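Local coordinates for Mlr6093 protein (Mesorhizobium loti, PDB 2QJ8) that probably hydrolyses an ester or linear amide bond as a zinc-dependent member of the succinylglutamate desuccinylase/aspartoacylase family, at residues 48-53 against 81-86; 97-102 against 116-121; 136-141 against 201-206; 252-257 against 323-328; 275-280 against 305-310. One frame throughout, in Å; residues are numbered along the deposited sequence.

Contact 1: residues 48-53 against 81-86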
# COMPACT_ATOMS: atom_id res chain seq x y z
N LEU A 48 9.75 -27.44 10.91
CA LEU A 48 8.98 -26.26 10.51
C LEU A 48 9.44 -25.68 9.19
O LEU A 48 10.63 -25.55 8.95
CB LEU A 48 9.18 -25.17 11.58
CG LEU A 48 8.48 -23.81 11.33
CD1 LEU A 48 6.95 -23.97 11.39
CD2 LEU A 48 8.97 -22.73 12.28
N LEU A 49 8.48 -25.34 8.33
CA LEU A 49 8.74 -24.59 7.12
C LEU A 49 8.12 -23.22 7.33
O LEU A 49 6.97 -23.14 7.74
CB LEU A 49 8.07 -25.22 5.90
CG LEU A 49 8.10 -24.43 4.59
CD1 LEU A 49 9.55 -24.18 4.06
CD2 LEU A 49 7.27 -25.21 3.58
N ILE A 50 8.86 -22.18 7.01
CA ILE A 50 8.38 -20.81 6.99
C ILE A 50 8.45 -20.26 5.57
O ILE A 50 9.53 -20.20 4.96
CB ILE A 50 9.21 -19.87 7.93
CG1 ILE A 50 9.39 -20.53 9.29
CG2 ILE A 50 8.55 -18.48 8.02
CD1 ILE A 50 9.96 -19.61 10.32
N THR A 51 7.31 -19.81 5.06
CA THR A 51 7.20 -19.27 3.72
C THR A 51 6.79 -17.78 3.72
O THR A 51 6.01 -17.35 4.57
CB THR A 51 6.21 -20.08 2.85
OG1 THR A 51 4.90 -20.09 3.44
CG2 THR A 51 6.66 -21.51 2.63
N GLY A 52 7.35 -17.02 2.78
CA GLY A 52 6.93 -15.63 2.51
C GLY A 52 6.76 -15.45 1.01
O GLY A 52 7.13 -16.32 0.23
N GLY A 53 6.19 -14.33 0.61
CA GLY A 53 6.16 -13.96 -0.80
C GLY A 53 5.34 -14.78 -1.75
O GLY A 53 5.70 -14.89 -2.90
N ILE A 81 14.41 -26.07 10.91
CA ILE A 81 13.62 -24.95 10.39
C ILE A 81 14.10 -24.65 8.99
O ILE A 81 15.29 -24.39 8.77
CB ILE A 81 13.72 -23.67 11.26
CG1 ILE A 81 13.21 -23.97 12.66
CG2 ILE A 81 12.87 -22.53 10.58
CD1 ILE A 81 13.40 -22.84 13.69
N ILE A 82 13.19 -24.74 8.03
CA ILE A 82 13.48 -24.42 6.65
C ILE A 82 12.75 -23.10 6.36
O ILE A 82 11.63 -22.92 6.80
CB ILE A 82 12.97 -25.54 5.65
CG1 ILE A 82 13.57 -26.92 5.98
CG2 ILE A 82 13.31 -25.16 4.24
CD1 ILE A 82 12.92 -28.11 5.15
N ILE A 83 13.41 -22.17 5.65
CA ILE A 83 12.80 -20.87 5.30
C ILE A 83 12.99 -20.54 3.83
O ILE A 83 14.12 -20.66 3.32
CB ILE A 83 13.37 -19.67 6.14
CG1 ILE A 83 13.23 -19.92 7.65
CG2 ILE A 83 12.64 -18.35 5.79
CD1 ILE A 83 13.93 -18.88 8.59
N VAL A 84 11.88 -20.17 3.17
CA VAL A 84 11.87 -19.72 1.76
C VAL A 84 11.23 -18.32 1.79
O VAL A 84 10.01 -18.18 1.78
CB VAL A 84 11.21 -20.73 0.79
CG1 VAL A 84 9.89 -21.25 1.31
CG2 VAL A 84 11.07 -20.13 -0.62
N PRO A 85 12.08 -17.24 1.90
CA PRO A 85 11.50 -15.90 2.05
C PRO A 85 10.60 -15.38 0.96
O PRO A 85 9.67 -14.65 1.30
CB PRO A 85 12.74 -14.97 2.29
CG PRO A 85 13.77 -15.92 2.82
CD PRO A 85 13.55 -17.13 1.93
N GLU A 86 10.82 -15.80 -0.29
CA GLU A 86 9.98 -15.40 -1.43
C GLU A 86 9.71 -16.63 -2.28
O GLU A 86 10.52 -16.98 -3.15
CB GLU A 86 10.66 -14.35 -2.33
CG GLU A 86 11.03 -13.04 -1.69
CD GLU A 86 12.43 -12.98 -1.14
OE1 GLU A 86 13.40 -13.32 -1.88
OE2 GLU A 86 12.60 -12.52 0.01
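Ile81 opens the pairing beside Leu48 and shows how two parallel strands divide their side chains between the two sides of a sheet. Its CG2 methyl lies 4.1 Å from CD1 of Ile50, the two side chains crossing at a slant on the side they share with Leu48 and Ile83. Ile82 follows with two rungs of the ladder: its N donates to Leu48 O at 2.8 Å, and its O accepts Ile50 N. On the other side of the sheet, Ile82 CG2 packs against Leu49 CD1 at 3.9 Å. That methyl gets there because Leu49 holds CG anti to its backbone N (chi1 172°), which swings the branch toward the neighbouring strand. Ile83 returns to the Ile50 side, where its CG1 meets Ile50 CB at 4.0 Å and its side chain also packs on Leu68 and Leu72 of helix 60-75. Val84 then supplies two more rungs, its N to Ile50 O at 3.0 Å and its O from Gly52 N at 3.1 Å. In the conformer given, its side chain runs beside that of Thr51, whose hydroxyl is bound by Asp139. At Pro85 the strand has ended; the ring turns off to helix 60-75 and to Leu293 of the second subunit. Glu86 brings its CA to 3.4 Å from Gly52 O, while its carboxylate forms a salt bridge with Arg66 and its side chain packs on Ile267 of the second subunit. Strand 47-52, helix 60-75 and strand 79-84 together make a beta-alpha-beta crossover, a basic unit of the alpha/beta fold of zinc exopeptidase relatives.

Contact 2: residues 97-102 against 116-121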
# COMPACT_ATOMS: atom_id res chain seq x y z
N ARG A 97 0.01 -9.20 -7.69
CA ARG A 97 -0.49 -10.04 -6.62
C ARG A 97 -0.18 -11.49 -6.92
O ARG A 97 0.30 -12.20 -6.08
CB ARG A 97 -1.99 -9.90 -6.41
CG ARG A 97 -2.44 -10.77 -5.23
CD ARG A 97 -3.62 -10.20 -4.56
NE ARG A 97 -3.91 -10.93 -3.32
CZ ARG A 97 -3.26 -10.77 -2.16
NH1 ARG A 97 -2.21 -9.96 -2.03
NH2 ARG A 97 -3.64 -11.50 -1.13
N ASN A 98 -0.45 -11.90 -8.14
CA ASN A 98 -0.21 -13.27 -8.54
C ASN A 98 0.87 -13.39 -9.60
O ASN A 98 1.41 -12.39 -10.09
CB ASN A 98 -1.56 -13.86 -8.93
CG ASN A 98 -2.51 -13.93 -7.73
OD1 ASN A 98 -2.10 -14.33 -6.63
ND2 ASN A 98 -3.73 -13.47 -7.90
N THR A 99 1.20 -14.63 -9.93
CA THR A 99 2.25 -14.92 -10.87
C THR A 99 1.97 -14.23 -12.21
O THR A 99 0.94 -14.48 -12.82
CB THR A 99 2.38 -16.43 -11.05
OG1 THR A 99 2.47 -17.05 -9.77
CG2 THR A 99 3.61 -16.79 -11.90
N PRO A 100 2.89 -13.34 -12.65
CA PRO A 100 2.63 -12.64 -13.90
C PRO A 100 2.64 -13.49 -15.17
O PRO A 100 1.96 -13.13 -16.14
CB PRO A 100 3.76 -11.60 -13.94
CG PRO A 100 4.84 -12.18 -13.13
CD PRO A 100 4.15 -12.89 -12.03
N ILE A 101 3.36 -14.62 -15.18
CA ILE A 101 3.44 -15.46 -16.39
C ILE A 101 2.14 -16.19 -16.71
O ILE A 101 1.67 -16.15 -17.86
CB ILE A 101 4.60 -16.48 -16.31
CG1 ILE A 101 5.94 -15.73 -16.34
CG2 ILE A 101 4.56 -17.48 -17.47
CD1 ILE A 101 7.14 -16.63 -16.27
N ASP A 102 1.57 -16.86 -15.70
CA ASP A 102 0.35 -17.67 -15.88
C ASP A 102 -0.93 -17.09 -15.26
O ASP A 102 -2.00 -17.66 -15.44
CB ASP A 102 0.58 -19.13 -15.43
CG ASP A 102 0.93 -19.28 -13.96
OD1 ASP A 102 1.04 -18.28 -13.26
OD2 ASP A 102 1.15 -20.42 -13.52
N GLY A 116 2.92 -28.66 -15.42
CA GLY A 116 1.90 -27.61 -15.54
C GLY A 116 2.58 -26.28 -15.81
O GLY A 116 3.77 -26.24 -16.09
N SER A 117 1.82 -25.20 -15.70
CA SER A 117 2.35 -23.85 -15.87
C SER A 117 3.34 -23.47 -14.72
O SER A 117 3.45 -24.21 -13.74
CB SER A 117 1.19 -22.88 -15.89
OG SER A 117 0.58 -22.94 -14.62
N VAL A 118 4.01 -22.32 -14.81
CA VAL A 118 5.06 -21.97 -13.80
C VAL A 118 4.57 -22.04 -12.34
O VAL A 118 5.24 -22.64 -11.53
CB VAL A 118 5.81 -20.61 -14.09
CG1 VAL A 118 4.88 -19.38 -13.95
CG2 VAL A 118 7.04 -20.49 -13.17
N SER A 119 3.40 -21.48 -12.03
CA SER A 119 2.85 -21.54 -10.66
C SER A 119 2.68 -22.97 -10.14
O SER A 119 3.02 -23.27 -8.99
CB SER A 119 1.50 -20.82 -10.55
OG SER A 119 1.61 -19.52 -11.07
N GLU A 120 2.22 -23.84 -11.03
CA GLU A 120 2.02 -25.27 -10.74
C GLU A 120 3.33 -26.02 -10.53
O GLU A 120 3.39 -26.92 -9.67
CB GLU A 120 1.24 -25.93 -11.88
CG GLU A 120 -0.12 -25.31 -12.17
CD GLU A 120 -0.79 -26.01 -13.30
OE1 GLU A 120 -1.43 -27.06 -13.05
OE2 GLU A 120 -0.69 -25.52 -14.44
N ARG A 121 4.38 -25.67 -11.30
CA ARG A 121 5.72 -26.27 -11.10
C ARG A 121 6.36 -25.79 -9.79
O ARG A 121 7.05 -26.58 -9.13
CB ARG A 121 6.66 -26.02 -12.28
CG ARG A 121 6.13 -26.55 -13.62
CD ARG A 121 7.21 -26.63 -14.72
NE ARG A 121 7.82 -25.33 -15.02
CZ ARG A 121 7.26 -24.35 -15.71
NH1 ARG A 121 6.04 -24.46 -16.20
NH2 ARG A 121 7.93 -23.23 -15.92
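The first turn of helix 118-129 is held by Asp102 from the preceding loop, a case of a helix N-terminus whose amide is met by a carboxylate from outside the helix. Ser119 N donates to Asp102 OD2 at 2.9 Å, approaching 35° out of the carboxylate plane. The hydroxyl of Ser119 straddles the same carboxylate, with OG 2.6 Å from OD1 and 2.7 Å from OD2 of Asp102. Ser117 OG, at the N-cap position, adds a third contact to OD2 at 2.8 Å. Asp102 reaches this cluster with CG tucked between its own N and carbonyl carbon (chi1 62°), and Lys104 N binds its OD1 from the loop side. The chain of hydroxyls goes on to Thr99, whose OG1 is 2.9 Å from Ser119 OG and is also bonded to Asn88. Within the helix start, Ser117 N donates to Glu120 OE2, so a side chain in the first turn meets the N-cap amide. Lys104 forms a salt bridge with Glu120, so positive charge probably offsets the gathering of two carboxylates. Beneath the polar cluster, Val118 pushes CG1 into the loop, 3.5 Å from Thr99 CG2 and 3.7 Å from Ile101 CB.

Contact 3: residues 136-141 against 201-206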
# COMPACT_ATOMS: atom_id res chain seq x y z
N THR A 136 4.81 -28.67 10.48
CA THR A 136 4.20 -27.35 10.74
C THR A 136 4.65 -26.43 9.63
O THR A 136 5.79 -26.50 9.19
CB THR A 136 4.63 -26.82 12.16
OG1 THR A 136 4.27 -27.78 13.16
CG2 THR A 136 3.97 -25.47 12.54
N VAL A 137 3.72 -25.67 9.08
CA VAL A 137 4.04 -24.67 8.10
C VAL A 137 3.54 -23.33 8.63
O VAL A 137 2.39 -23.23 9.08
CB VAL A 137 3.44 -24.92 6.71
CG1 VAL A 137 3.81 -23.76 5.81
CG2 VAL A 137 3.91 -26.24 6.11
N LEU A 138 4.42 -22.34 8.60
CA LEU A 138 4.13 -20.96 8.97
C LEU A 138 4.20 -20.12 7.69
O LEU A 138 5.30 -19.94 7.15
CB LEU A 138 5.11 -20.44 10.02
CG LEU A 138 5.07 -18.94 10.40
CD1 LEU A 138 3.68 -18.48 10.92
CD2 LEU A 138 6.15 -18.66 11.41
N ASP A 139 3.06 -19.60 7.22
CA ASP A 139 3.03 -18.72 6.04
C ASP A 139 2.88 -17.26 6.49
O ASP A 139 1.97 -16.94 7.25
CB ASP A 139 1.91 -19.13 5.09
CG ASP A 139 1.88 -18.31 3.76
OD1 ASP A 139 2.92 -18.11 3.08
OD2 ASP A 139 0.77 -17.90 3.38
N LEU A 140 3.80 -16.40 6.02
CA LEU A 140 3.81 -14.97 6.30
C LEU A 140 3.02 -14.38 5.12
O LEU A 140 3.56 -14.11 4.05
CB LEU A 140 5.24 -14.46 6.43
CG LEU A 140 6.12 -15.30 7.39
CD1 LEU A 140 7.55 -14.78 7.41
CD2 LEU A 140 5.57 -15.39 8.84
N HIS A 141 1.71 -14.22 5.35
CA HIS A 141 0.70 -14.02 4.29
C HIS A 141 0.27 -12.58 4.01
O HIS A 141 0.17 -11.74 4.92
CB HIS A 141 -0.51 -14.89 4.63
CG HIS A 141 -1.59 -14.87 3.61
ND1 HIS A 141 -2.76 -14.15 3.77
CD2 HIS A 141 -1.69 -15.49 2.40
CE1 HIS A 141 -3.53 -14.32 2.71
NE2 HIS A 141 -2.91 -15.12 1.86
N THR A 201 -0.14 -28.87 11.00
CA THR A 201 -0.39 -27.57 11.63
C THR A 201 -0.03 -26.51 10.61
O THR A 201 1.09 -26.46 10.15
CB THR A 201 0.44 -27.41 12.89
OG1 THR A 201 0.03 -28.43 13.80
CG2 THR A 201 0.24 -25.99 13.54
N PHE A 202 -1.03 -25.75 10.15
CA PHE A 202 -0.80 -24.69 9.19
C PHE A 202 -1.21 -23.38 9.85
O PHE A 202 -2.37 -23.23 10.24
CB PHE A 202 -1.61 -24.96 7.93
CG PHE A 202 -1.45 -23.92 6.85
CD1 PHE A 202 -0.19 -23.42 6.49
CD2 PHE A 202 -2.56 -23.49 6.13
CE1 PHE A 202 -0.03 -22.49 5.48
CE2 PHE A 202 -2.41 -22.55 5.09
CZ PHE A 202 -1.14 -22.05 4.77
N ILE A 203 -0.24 -22.45 9.96
CA ILE A 203 -0.42 -21.15 10.61
C ILE A 203 -0.15 -20.02 9.62
O ILE A 203 0.86 -20.01 8.93
CB ILE A 203 0.42 -21.07 11.92
CG1 ILE A 203 -0.17 -22.04 12.95
CG2 ILE A 203 0.39 -19.71 12.52
CD1 ILE A 203 0.64 -22.13 14.19
N CYS A 204 -1.11 -19.10 9.52
CA CYS A 204 -1.06 -17.99 8.60
C CYS A 204 -1.09 -16.66 9.36
O CYS A 204 -2.12 -16.33 9.96
CB CYS A 204 -2.27 -18.14 7.67
SG CYS A 204 -2.25 -17.11 6.26
N THR A 205 0.02 -15.93 9.35
CA THR A 205 0.12 -14.63 10.02
C THR A 205 -0.25 -13.61 8.95
O THR A 205 0.17 -13.74 7.81
CB THR A 205 1.50 -14.37 10.56
OG1 THR A 205 2.42 -14.39 9.48
CG2 THR A 205 1.90 -15.46 11.56
N GLU A 206 -1.03 -12.59 9.31
CA GLU A 206 -1.56 -11.65 8.32
C GLU A 206 -0.88 -10.31 8.28
O GLU A 206 -0.78 -9.64 9.30
CB GLU A 206 -3.05 -11.43 8.53
CG GLU A 206 -3.91 -12.67 8.38
CD GLU A 206 -3.90 -13.31 6.99
OE1 GLU A 206 -3.64 -12.64 5.98
OE2 GLU A 206 -4.19 -14.53 6.91
O HOH W 1 2.66 -28.35 15.14
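His141 and Glu206 face each other toward the carboxyl ends of two parallel strands, joined by a side-chain bond across the ladder. Followed outward from the backbone, the His141 CB lies 3.4 Å from Thr205 O, the carbonyl that also accepts His141 N. With CG anti to the backbone N (chi1 -176°), the ring rises beside Cys204, whose sulfur lies obliquely to it; the closeness of that sulfur is doubtful, since Cys204 is modelled in two conformers. ND1 donates to Glu206 OE1 at 2.8 Å along a nearly straight path (172°). The oxygen sits in the ring plane and is met on its syn side, yet ring and carboxylate are turned 79° to each other. CE1, the next ring atom, comes within 3.7 Å of the same OE1. This in-plane bond would hold the imidazole in its rotation.

Behind it the ladder runs in register, with Asp139 N to Ile203 O at 2.8 Å at its middle. Phe202 CE1 touches Asp139 CB at 3.9 Å, and the Asp139 carboxylate is bound by Thr51. At the far end a water bridges Thr136 OG1 and Thr201 OG1. Parallel strands packed between helices, with polar side chains at their carboxyl ends, are typical of the zinc exopeptidase fold, whose active sites lie at that edge.

Contact 4: residues 252-257 against 323-328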
# COMPACT_ATOMS: atom_id res chain seq x y z
N LEU A 252 -11.12 -13.14 18.52
CA LEU A 252 -12.30 -12.57 17.89
C LEU A 252 -12.80 -13.51 16.80
O LEU A 252 -12.07 -14.41 16.40
CB LEU A 252 -11.94 -11.20 17.28
CG LEU A 252 -11.35 -10.11 18.19
CD1 LEU A 252 -11.06 -8.81 17.39
CD2 LEU A 252 -12.27 -9.81 19.36
N GLU A 253 -14.05 -13.33 16.38
CA GLU A 253 -14.62 -14.11 15.28
C GLU A 253 -15.36 -13.18 14.34
O GLU A 253 -15.92 -12.17 14.78
CB GLU A 253 -15.53 -15.27 15.73
CG GLU A 253 -16.79 -14.88 16.38
CD GLU A 253 -17.58 -16.07 16.89
OE1 GLU A 253 -17.31 -17.23 16.48
OE2 GLU A 253 -18.49 -15.84 17.70
N THR A 254 -15.38 -13.57 13.08
CA THR A 254 -16.07 -12.81 12.04
C THR A 254 -16.98 -13.75 11.29
O THR A 254 -16.58 -14.84 10.90
CB THR A 254 -15.11 -12.05 11.08
OG1 THR A 254 -15.87 -11.49 10.00
CG2 THR A 254 -14.09 -12.93 10.50
N THR A 255 -18.25 -13.32 11.15
CA THR A 255 -19.33 -14.06 10.46
C THR A 255 -19.77 -13.20 9.28
O THR A 255 -19.35 -12.04 9.18
CB THR A 255 -20.55 -14.39 11.40
OG1 THR A 255 -21.18 -13.18 11.86
CG2 THR A 255 -20.09 -15.24 12.59
N SER A 256 -20.62 -13.74 8.40
CA SER A 256 -21.04 -13.01 7.17
C SER A 256 -21.58 -11.60 7.37
O SER A 256 -21.23 -10.71 6.60
CB SER A 256 -21.99 -13.84 6.32
OG SER A 256 -21.22 -14.77 5.58
N SER A 257 -22.34 -11.36 8.44
CA SER A 257 -22.85 -10.00 8.72
C SER A 257 -21.74 -8.95 9.08
O SER A 257 -22.00 -7.74 9.06
CB SER A 257 -23.92 -10.05 9.80
OG SER A 257 -23.40 -10.54 11.00
N VAL A 323 -15.23 -4.36 1.76
CA VAL A 323 -14.52 -3.13 2.11
C VAL A 323 -14.07 -3.07 3.55
O VAL A 323 -13.23 -2.28 3.85
CB VAL A 323 -15.32 -1.87 1.72
CG1 VAL A 323 -15.48 -1.83 0.21
CG2 VAL A 323 -16.67 -1.82 2.46
N ALA A 324 -14.68 -3.85 4.43
CA ALA A 324 -14.29 -3.90 5.82
C ALA A 324 -14.61 -5.27 6.42
O ALA A 324 -15.57 -5.92 6.00
CB ALA A 324 -15.00 -2.75 6.62
N ILE A 325 -13.75 -5.72 7.35
CA ILE A 325 -13.97 -6.96 8.08
C ILE A 325 -14.02 -6.60 9.55
O ILE A 325 -13.03 -6.14 10.12
CB ILE A 325 -12.91 -8.01 7.82
CG1 ILE A 325 -12.87 -8.34 6.33
CG2 ILE A 325 -13.23 -9.28 8.63
CD1 ILE A 325 -11.76 -9.22 5.98
N LEU A 326 -15.19 -6.79 10.13
CA LEU A 326 -15.45 -6.51 11.53
C LEU A 326 -15.40 -7.86 12.23
O LEU A 326 -15.54 -8.91 11.60
CB LEU A 326 -16.80 -5.79 11.69
CG LEU A 326 -16.88 -4.28 11.46
CD1 LEU A 326 -15.91 -3.71 10.45
CD2 LEU A 326 -18.32 -3.82 11.15
N ALA A 327 -15.12 -7.84 13.52
CA ALA A 327 -15.04 -9.06 14.32
C ALA A 327 -15.60 -8.80 15.70
O ALA A 327 -15.60 -7.66 16.19
CB ALA A 327 -13.61 -9.55 14.40
N ARG A 328 -16.07 -9.87 16.33
CA ARG A 328 -16.63 -9.80 17.66
C ARG A 328 -15.95 -10.77 18.56
O ARG A 328 -15.54 -11.82 18.11
CB ARG A 328 -18.09 -10.17 17.59
CG ARG A 328 -18.88 -9.29 16.68
CD ARG A 328 -20.31 -9.72 16.72
NE ARG A 328 -20.87 -9.76 15.38
CZ ARG A 328 -22.09 -10.23 15.09
NH1 ARG A 328 -22.92 -10.68 16.04
NH2 ARG A 328 -22.49 -10.22 13.81
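Arg328 and Glu253 pair through both backbone bonds, and the arginine loses more surface here than any other residue of the contact. Its N donates to Glu253 O at 2.8 Å, and its O accepts Glu253 N at 2.7 Å, an antiparallel hydrogen-bonded pair. Beyond this pair the strands soon part, since their axes run at 131° rather than near antiparallel. The arginine chain is extended as far as CD and then bends (chi3 -136°), carrying the guanidinium back over the turn that follows strand 252-254. There NH2 comes to 3.0 Å from Ser257 OG, which lies in the guanidinium plane at its edge, but the angle is too poor for a hydrogen bond. The real partner of this group is Asp258, which forms a salt bridge with NE and also accepts Thr255 N.

Ala327 fills the other side of the strand. Its CB meets Leu252 CB at 3.7 Å and lies 3.5 Å from Glu253 O, while its CA approaches the same carbonyl. Leu180 of strand 178-182 backs the methyl, and that strand also bonds to the backbone of Leu252 and Thr254.

Thr254 contributes a hydroxyl where a further backbone rung might be expected. OG1, anti to the backbone N, donates to Leu326 O at 3.1 Å along the C=O axis, although the bond is doubtful because Thr254 is deposited in two conformers. Two backbone bonds carry the pairing, with the Leu252-Ala327 patch on one side and the Asp258-bound charge of Arg328 on the other; where the strands diverge, side chains make what contact remains.

Contact 5: residues 275-280 against 305-310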
# COMPACT_ATOMS: atom_id res chain seq x y z
N MSE A 275 -8.60 -1.85 14.75
CA MSE A 275 -8.75 -1.90 16.22
C MSE A 275 -9.83 -1.00 16.81
O MSE A 275 -10.10 -1.11 18.01
CB MSE A 275 -7.41 -1.73 16.99
CG MSE A 275 -6.29 -2.69 16.55
SE MSE A 275 -6.79 -4.58 16.59
CE MSE A 275 -7.12 -4.78 18.50
N ASP A 276 -10.46 -0.13 16.01
CA ASP A 276 -11.54 0.69 16.52
C ASP A 276 -12.69 -0.21 16.89
O ASP A 276 -12.97 -1.18 16.18
CB ASP A 276 -12.08 1.69 15.49
CG ASP A 276 -11.17 2.88 15.24
OD1 ASP A 276 -10.12 3.06 15.91
OD2 ASP A 276 -11.54 3.65 14.33
N GLU A 277 -13.36 0.14 17.99
CA GLU A 277 -14.55 -0.55 18.46
C GLU A 277 -15.71 0.31 17.97
O GLU A 277 -15.83 1.48 18.37
CB GLU A 277 -14.50 -0.64 19.99
CG GLU A 277 -13.33 -1.49 20.50
CD GLU A 277 -13.28 -1.65 22.01
OE1 GLU A 277 -13.79 -0.75 22.73
OE2 GLU A 277 -12.71 -2.67 22.47
N VAL A 278 -16.54 -0.24 17.07
CA VAL A 278 -17.67 0.49 16.49
C VAL A 278 -19.01 -0.04 17.04
O VAL A 278 -19.10 -1.21 17.43
CB VAL A 278 -17.64 0.44 14.95
CG1 VAL A 278 -16.27 0.98 14.43
CG2 VAL A 278 -17.90 -0.96 14.44
N GLU A 279 -20.00 0.84 17.14
CA GLU A 279 -21.34 0.48 17.61
C GLU A 279 -22.16 0.04 16.42
O GLU A 279 -21.84 0.36 15.28
CB GLU A 279 -22.03 1.68 18.29
CG GLU A 279 -21.31 2.25 19.52
CD GLU A 279 -21.17 1.25 20.69
OE1 GLU A 279 -21.97 0.29 20.77
OE2 GLU A 279 -20.27 1.45 21.53
N GLN A 280 -23.24 -0.68 16.69
CA GLN A 280 -24.17 -1.14 15.68
C GLN A 280 -24.72 0.10 14.97
O GLN A 280 -25.19 1.03 15.62
CB GLN A 280 -25.31 -1.88 16.36
CG GLN A 280 -26.37 -2.46 15.43
CD GLN A 280 -27.54 -3.08 16.18
OE1 GLN A 280 -27.64 -2.96 17.41
NE2 GLN A 280 -28.44 -3.72 15.44
N LYS A 305 -22.25 -4.30 17.08
CA LYS A 305 -21.15 -3.75 17.84
C LYS A 305 -20.01 -4.71 17.58
O LYS A 305 -20.18 -5.91 17.73
CB LYS A 305 -21.49 -3.68 19.34
CG LYS A 305 -20.38 -3.07 20.17
CD LYS A 305 -20.74 -2.97 21.61
CE LYS A 305 -19.57 -2.40 22.39
NZ LYS A 305 -19.24 -1.00 21.98
N SER A 306 -18.88 -4.18 17.14
CA SER A 306 -17.75 -5.01 16.75
C SER A 306 -16.46 -4.21 16.71
O SER A 306 -16.48 -2.98 16.94
CB SER A 306 -18.06 -5.62 15.37
OG SER A 306 -18.65 -4.64 14.53
N THR A 307 -15.34 -4.91 16.47
CA THR A 307 -14.02 -4.31 16.33
C THR A 307 -13.62 -4.34 14.88
O THR A 307 -13.96 -5.28 14.17
CB THR A 307 -12.95 -5.06 17.18
OG1 THR A 307 -13.35 -4.98 18.56
CG2 THR A 307 -11.58 -4.43 17.06
N VAL A 308 -12.94 -3.31 14.42
CA VAL A 308 -12.42 -3.29 13.04
C VAL A 308 -11.18 -4.15 12.96
O VAL A 308 -10.16 -3.82 13.55
CB VAL A 308 -12.09 -1.88 12.52
CG1 VAL A 308 -11.54 -1.98 11.07
CG2 VAL A 308 -13.34 -0.97 12.58
N PHE A 309 -11.28 -5.26 12.24
CA PHE A 309 -10.17 -6.16 12.06
C PHE A 309 -9.41 -5.73 10.83
O PHE A 309 -8.20 -5.67 10.87
CB PHE A 309 -10.62 -7.62 11.95
CG PHE A 309 -9.54 -8.54 11.43
CD1 PHE A 309 -8.54 -8.97 12.29
CD2 PHE A 309 -9.49 -8.92 10.09
CE1 PHE A 309 -7.54 -9.79 11.83
CE2 PHE A 309 -8.46 -9.73 9.62
CZ PHE A 309 -7.49 -10.18 10.51
N ALA A 310 -10.13 -5.45 9.73
CA ALA A 310 -9.51 -5.03 8.50
C ALA A 310 -10.41 -4.04 7.79
O ALA A 310 -11.63 -4.12 7.89
CB ALA A 310 -9.23 -6.26 7.60
O HOH W 2 -11.67 -5.01 20.42
O HOH W 3 -17.44 -2.07 20.01
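Glu279 and Lys305 lie side by side at the solvent-facing end of this short antiparallel pairing, joined by a salt bridge of 2.7 Å from NZ to OE2. The lysine is fully extended to CE and turns only at its last bond (chi4 63°), which brings NZ in 42° out of the carboxylate plane. A water accepts from the same NZ and donates to Val278 O, tying the charged pair to the backbone. The ladder itself is short: Val278 N donates to Ser306 O at 2.7 Å, Ser306 N to Val278 O at 3.0 Å, and Val308 N to Asp276 O at 2.8 Å. Selenomethionine Met275 extends it through its N to Val308 O. Val278 CG1 meets Val308 CG2 at 4.0 Å, the two side chains crossing at about a right angle.

In the next shell, Ser304 O binds the Ser306 hydroxyl, Ser273 N binds the Asp276 carboxylate, and Asp282 takes Glu279 N. Strand 322-329 pairs with the other edge of strand 306-312, bonding Thr307 to Ala327. Backbone bonds and a small valine contact therefore give the pairing its register, while the exposed ion pair, whose lysine is also tied by water to Val278 O, probably adds only modestly to its stability.

Contacts 1 and 3 are continuous: their centres are 10 Å apart, and strands 47-52 and 136-144 join through Leu49 O to Leu138 N at 2.8 Å. Contact 2, on the loop and helix start, comes within about 5 Å of contact 3 at the nearest atoms. Contacts 4 and 5 form a second group with centres 9 Å apart, where strand 322-329 of contact 4 pairs with strand 306-312 of contact 5 through Ile325 N to Ala310 O at 2.7 Å; contact 5 is nested within the loop that contact 4 closes. Contact 3 lies about 21 Å from contact 4 between centres. By family analogy, the zinc site probably lies near the carboxyl ends of the contact 3 strands.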